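Local coordinates for probable enoyl-CoA hydratase/isomerase (Mycobacterium abscessus, PDB 3SWX), which probably acts on acyl-CoA thioesters as an enoyl-CoA hydratase or isomerase of the crotonase family, its exact substrate and reaction being unassigned, at residues L116-A121 / F135-V140; Y8-I13 / D34-E39. One frame throughout, in Å; residues are numbered along the deposited sequence.

Contact 1 (L116-A121 / F135-V140)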
# COMPACT_ATOMS: atom_id res chain seq x y z
N LEU B 116 -5.82 -4.05 20.65
CA LEU B 116 -5.57 -2.60 20.64
C LEU B 116 -4.11 -2.24 20.51
O LEU B 116 -3.77 -1.16 20.02
CB LEU B 116 -6.12 -1.94 21.91
CG LEU B 116 -7.60 -1.65 22.00
CD1 LEU B 116 -7.86 -1.00 23.39
CD2 LEU B 116 -8.08 -0.73 20.86
N GLY B 117 -3.22 -3.14 20.94
CA GLY B 117 -1.78 -2.92 20.81
C GLY B 117 -1.32 -2.83 19.36
O GLY B 117 -0.46 -2.02 19.02
N ILE B 118 -1.85 -3.72 18.53
CA ILE B 118 -1.59 -3.72 17.08
C ILE B 118 -2.03 -2.38 16.52
O ILE B 118 -1.33 -1.75 15.73
CB ILE B 118 -2.35 -4.84 16.36
CG1 ILE B 118 -1.87 -6.23 16.83
CG2 ILE B 118 -2.14 -4.75 14.87
CD1 ILE B 118 -2.60 -7.43 16.18
N GLU B 119 -3.19 -1.93 17.00
CA GLU B 119 -3.81 -0.71 16.52
C GLU B 119 -3.07 0.55 16.99
O GLU B 119 -3.02 1.55 16.26
CB GLU B 119 -5.29 -0.71 16.89
CG GLU B 119 -6.06 -1.74 16.05
CD GLU B 119 -7.51 -1.88 16.45
OE1 GLU B 119 -8.39 -1.79 15.57
OE2 GLU B 119 -7.78 -2.08 17.66
N LEU B 120 -2.44 0.48 18.16
CA LEU B 120 -1.55 1.57 18.63
C LEU B 120 -0.35 1.71 17.73
O LEU B 120 0.01 2.81 17.34
CB LEU B 120 -1.05 1.31 20.05
CG LEU B 120 -1.86 1.85 21.19
CD1 LEU B 120 -1.13 1.59 22.54
CD2 LEU B 120 -2.10 3.38 20.98
N ALA B 121 0.27 0.58 17.40
CA ALA B 121 1.40 0.57 16.49
C ALA B 121 1.00 1.09 15.10
O ALA B 121 1.74 1.85 14.49
CB ALA B 121 2.04 -0.84 16.41
N PHE B 135 2.03 -10.99 17.67
CA PHE B 135 0.84 -10.18 17.41
C PHE B 135 -0.41 -11.05 17.19
O PHE B 135 -0.35 -12.07 16.51
CB PHE B 135 1.04 -9.30 16.17
CG PHE B 135 2.28 -8.45 16.22
CD1 PHE B 135 3.52 -8.98 15.86
CD2 PHE B 135 2.22 -7.13 16.60
CE1 PHE B 135 4.66 -8.21 15.92
CE2 PHE B 135 3.36 -6.34 16.65
CZ PHE B 135 4.58 -6.88 16.31
N ALA B 136 -1.55 -10.62 17.73
CA ALA B 136 -2.81 -11.30 17.46
C ALA B 136 -4.03 -10.37 17.54
O ALA B 136 -4.29 -9.75 18.59
CB ALA B 136 -2.98 -12.51 18.38
N GLN B 137 -4.77 -10.33 16.43
CA GLN B 137 -5.97 -9.53 16.31
C GLN B 137 -7.15 -10.42 16.74
O GLN B 137 -7.89 -10.98 15.91
CB GLN B 137 -6.10 -9.03 14.86
CG GLN B 137 -6.97 -7.81 14.68
CD GLN B 137 -6.27 -6.51 15.02
OE1 GLN B 137 -5.44 -6.02 14.24
NE2 GLN B 137 -6.62 -5.92 16.16
N LEU B 138 -7.31 -10.53 18.06
CA LEU B 138 -8.21 -11.51 18.67
C LEU B 138 -9.71 -11.17 18.67
O LEU B 138 -10.53 -11.99 19.08
CB LEU B 138 -7.75 -11.79 20.12
CG LEU B 138 -6.40 -12.48 20.31
CD1 LEU B 138 -6.02 -12.51 21.80
CD2 LEU B 138 -6.38 -13.92 19.74
N GLU B 139 -10.07 -9.96 18.22
CA GLU B 139 -11.43 -9.46 18.41
C GLU B 139 -12.50 -10.39 17.85
O GLU B 139 -13.45 -10.73 18.56
CB GLU B 139 -11.59 -8.04 17.83
CG GLU B 139 -10.78 -6.93 18.58
CD GLU B 139 -9.36 -6.69 18.02
OE1 GLU B 139 -8.78 -7.61 17.37
OE2 GLU B 139 -8.82 -5.58 18.23
N VAL B 140 -12.34 -10.85 16.61
CA VAL B 140 -13.36 -11.74 16.03
C VAL B 140 -13.45 -13.09 16.77
O VAL B 140 -14.50 -13.75 16.74
CB VAL B 140 -13.19 -11.99 14.52
CG1 VAL B 140 -13.28 -10.67 13.75
CG2 VAL B 140 -11.89 -12.77 14.23
O HOH W 1 -9.81 -3.29 18.53
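I118 makes the apolar part of the contact, laying its CD1 on the backbone where strand 134-136 ends: I118 CD1 is 3.5 Å from A136 C. With chi1 at -64° and the chain extended beyond it, CG1 leads outward past F135, meeting that ring at its edge near the ring plane, 4.2 Å from CD2. The branch methyl CG2 touches Q137 OE1 at 3.6 Å, an oxygen buried here with no polar partner in the model, while CD1 also reaches the amide carbon.

The polar part brings two glutamates together. E119 OE2 and E139 OE2 are 3.7 Å apart, a like-charge approach with the carboxylate planes turned 76° to each other. A water modelled between them donates to both, at distances (2.5 Å from its O to E119 OE2) too short to take literally. The other oxygen of E119 accepts from the backbone N of G148 and of A150, which fixes the rotation of the carboxylate. E139 is steadied by Q137, at the centre of an inverse gamma turn: NE2 gives a bond of 3.0 Å to E139 OE1, in the amide plane and on the syn lone pair, and a weak one to OE2. Two neighbouring glutamates recall enoyl-CoA hydratases, consistent with an active site here.

Helix 116-123 thus lies against the exit of strand 134-136. V113 of strand 112-114 backs I118 and F135, the ring of F173 meets that of F135, the planes about 20° apart, and A150 and F154 of helix 150-158 border Q137.

Contact 2 (Y8-I13 / D34-E39)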
# COMPACT_ATOMS: atom_id res chain seq x y z
N TYR B 8 0.98 10.83 36.85
CA TYR B 8 0.20 9.72 36.27
C TYR B 8 0.34 8.41 37.06
O TYR B 8 1.44 7.99 37.40
CB TYR B 8 0.59 9.47 34.80
CG TYR B 8 0.28 10.60 33.85
CD1 TYR B 8 -1.03 10.96 33.54
CD2 TYR B 8 1.30 11.31 33.22
CE1 TYR B 8 -1.31 12.00 32.64
CE2 TYR B 8 1.04 12.34 32.34
CZ TYR B 8 -0.25 12.68 32.05
OH TYR B 8 -0.48 13.72 31.18
N GLU B 9 -0.79 7.76 37.35
CA GLU B 9 -0.81 6.50 38.09
C GLU B 9 -0.39 5.31 37.23
O GLU B 9 0.23 4.38 37.74
CB GLU B 9 -2.21 6.23 38.65
N THR B 10 -0.78 5.30 35.94
CA THR B 10 -0.58 4.14 35.05
C THR B 10 0.46 4.33 33.93
O THR B 10 0.67 3.42 33.13
CB THR B 10 -1.92 3.73 34.41
OG1 THR B 10 -2.37 4.75 33.49
CG2 THR B 10 -2.99 3.52 35.51
N LEU B 11 1.10 5.49 33.87
CA LEU B 11 2.18 5.73 32.89
C LEU B 11 3.47 6.16 33.57
O LEU B 11 3.43 6.92 34.53
CB LEU B 11 1.79 6.83 31.91
CG LEU B 11 0.43 6.70 31.26
CD1 LEU B 11 0.10 7.99 30.51
CD2 LEU B 11 0.47 5.49 30.37
N ARG B 12 4.59 5.69 33.03
CA ARG B 12 5.88 6.15 33.43
C ARG B 12 6.39 7.11 32.36
O ARG B 12 6.62 6.71 31.21
CB ARG B 12 6.84 4.96 33.57
CG ARG B 12 8.23 5.37 34.01
CD ARG B 12 9.22 4.27 33.74
NE ARG B 12 10.53 4.60 34.28
CZ ARG B 12 11.60 3.81 34.21
NH1 ARG B 12 11.53 2.62 33.63
NH2 ARG B 12 12.75 4.22 34.72
N ILE B 13 6.57 8.37 32.74
CA ILE B 13 6.97 9.38 31.80
C ILE B 13 8.36 9.94 32.11
O ILE B 13 8.67 10.25 33.25
CB ILE B 13 5.91 10.52 31.75
CG1 ILE B 13 4.63 9.97 31.08
CG2 ILE B 13 6.46 11.75 31.02
CD1 ILE B 13 3.80 10.98 30.36
N ASP B 34 -7.21 -0.19 31.14
CA ASP B 34 -8.41 0.09 31.93
C ASP B 34 -8.83 1.53 31.64
O ASP B 34 -8.18 2.21 30.83
CB ASP B 34 -8.19 -0.19 33.43
CG ASP B 34 -7.15 0.72 34.09
OD1 ASP B 34 -6.27 1.30 33.40
OD2 ASP B 34 -7.20 0.82 35.33
N LYS B 35 -9.92 1.99 32.26
CA LYS B 35 -10.40 3.35 32.07
C LYS B 35 -9.30 4.38 32.39
O LYS B 35 -9.07 5.32 31.61
CB LYS B 35 -11.65 3.63 32.92
N THR B 36 -8.60 4.20 33.51
CA THR B 36 -7.57 5.17 33.91
C THR B 36 -6.45 5.27 32.86
O THR B 36 -6.13 6.37 32.42
CB THR B 36 -7.00 4.85 35.33
OG1 THR B 36 -8.09 4.79 36.25
CG2 THR B 36 -5.98 5.93 35.80
N MET B 37 -5.87 4.15 32.43
CA MET B 37 -4.75 4.22 31.47
C MET B 37 -5.19 4.73 30.09
O MET B 37 -4.44 5.46 29.44
CB MET B 37 -4.00 2.88 31.34
CG MET B 37 -2.59 3.08 30.75
SD MET B 37 -1.50 1.67 30.93
CE MET B 37 -2.43 0.37 30.10
N LEU B 38 -6.39 4.36 29.66
CA LEU B 38 -6.98 4.97 28.47
C LEU B 38 -6.98 6.50 28.57
O LEU B 38 -6.50 7.19 27.65
CB LEU B 38 -8.41 4.46 28.24
CG LEU B 38 -8.43 3.03 27.71
CD1 LEU B 38 -9.84 2.44 27.79
CD2 LEU B 38 -7.91 3.01 26.28
N GLU B 39 -7.48 7.01 29.69
CA GLU B 39 -7.63 8.46 29.89
C GLU B 39 -6.29 9.16 30.10
O GLU B 39 -6.06 10.24 29.56
CB GLU B 39 -8.62 8.76 31.04
CG GLU B 39 -10.03 8.19 30.73
CD GLU B 39 -11.13 8.70 31.65
OE1 GLU B 39 -10.84 9.04 32.82
OE2 GLU B 39 -12.30 8.74 31.20
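M37, in the first turn of helix 35-50, packs against T10 and L11 where the N-terminal chain enters strand 11-16. Its CB, on the helix flank, is 3.3 Å from T10 OG1. CG stands anti to the backbone N (chi1 -160°), a torsion that carries it across the threonine: T10 OG1 is 3.2 Å away, and T10 CB is also in contact. On the same carbon lands the methyl CD2 of L11, at 3.9 Å, so both residues touch this one carbon. SD comes next and passes 3.6 Å from the carbonyl O of T10, after which the chain bends at chi3 (58°) to place CE. L24 of strand 19-24 packs on this side chain too.

Beside M37, the methyl CG2 of T10 meets CG2 of T36 at 3.9 Å, extending the packing by one residue toward the start of the helix. That start is capped by D34, whose OD1 accepts from M37 N at 3.0 Å along a nearly straight line (163°), the donor sitting well above the carboxylate plane. M37 is therefore held by its backbone while its side chain is held by T10 and L11.

Across the two segments the touch is by van der Waals contact alone; the polar ties come from the next turn of the helix. E40 takes T10 OG1 with one carboxylate oxygen and E9 N with the other. The helix thereby holds the incoming loop by hydrogen bonds to E40 and packs M37 against it, an arrangement that keeps edge strand 11-16 and its lead-in against the helix that connects strands 19-24 and 56-61 in a beta-alpha-beta crossover.

The two contacts share no helix or strand; their centres lie about 19 Å apart and their nearest atoms about 5 Å, without touching. Every touching residue of contact 1 is buried, and it joins helix 116-123 to the small three-stranded sheet. Contact 2 has a buried middle but a partly exposed margin, and ties the outermost strand of the six-stranded sheet to helix 35-50. Their chemistry differs accordingly. Contact 1 keeps two carboxylates close together, as suits a probable reaction site; in contact 2 a threonine, its hydroxyl included, and a leucine pack on a methionine, while the D34 carboxylate caps the helix and that of nearby E40 holds the loop.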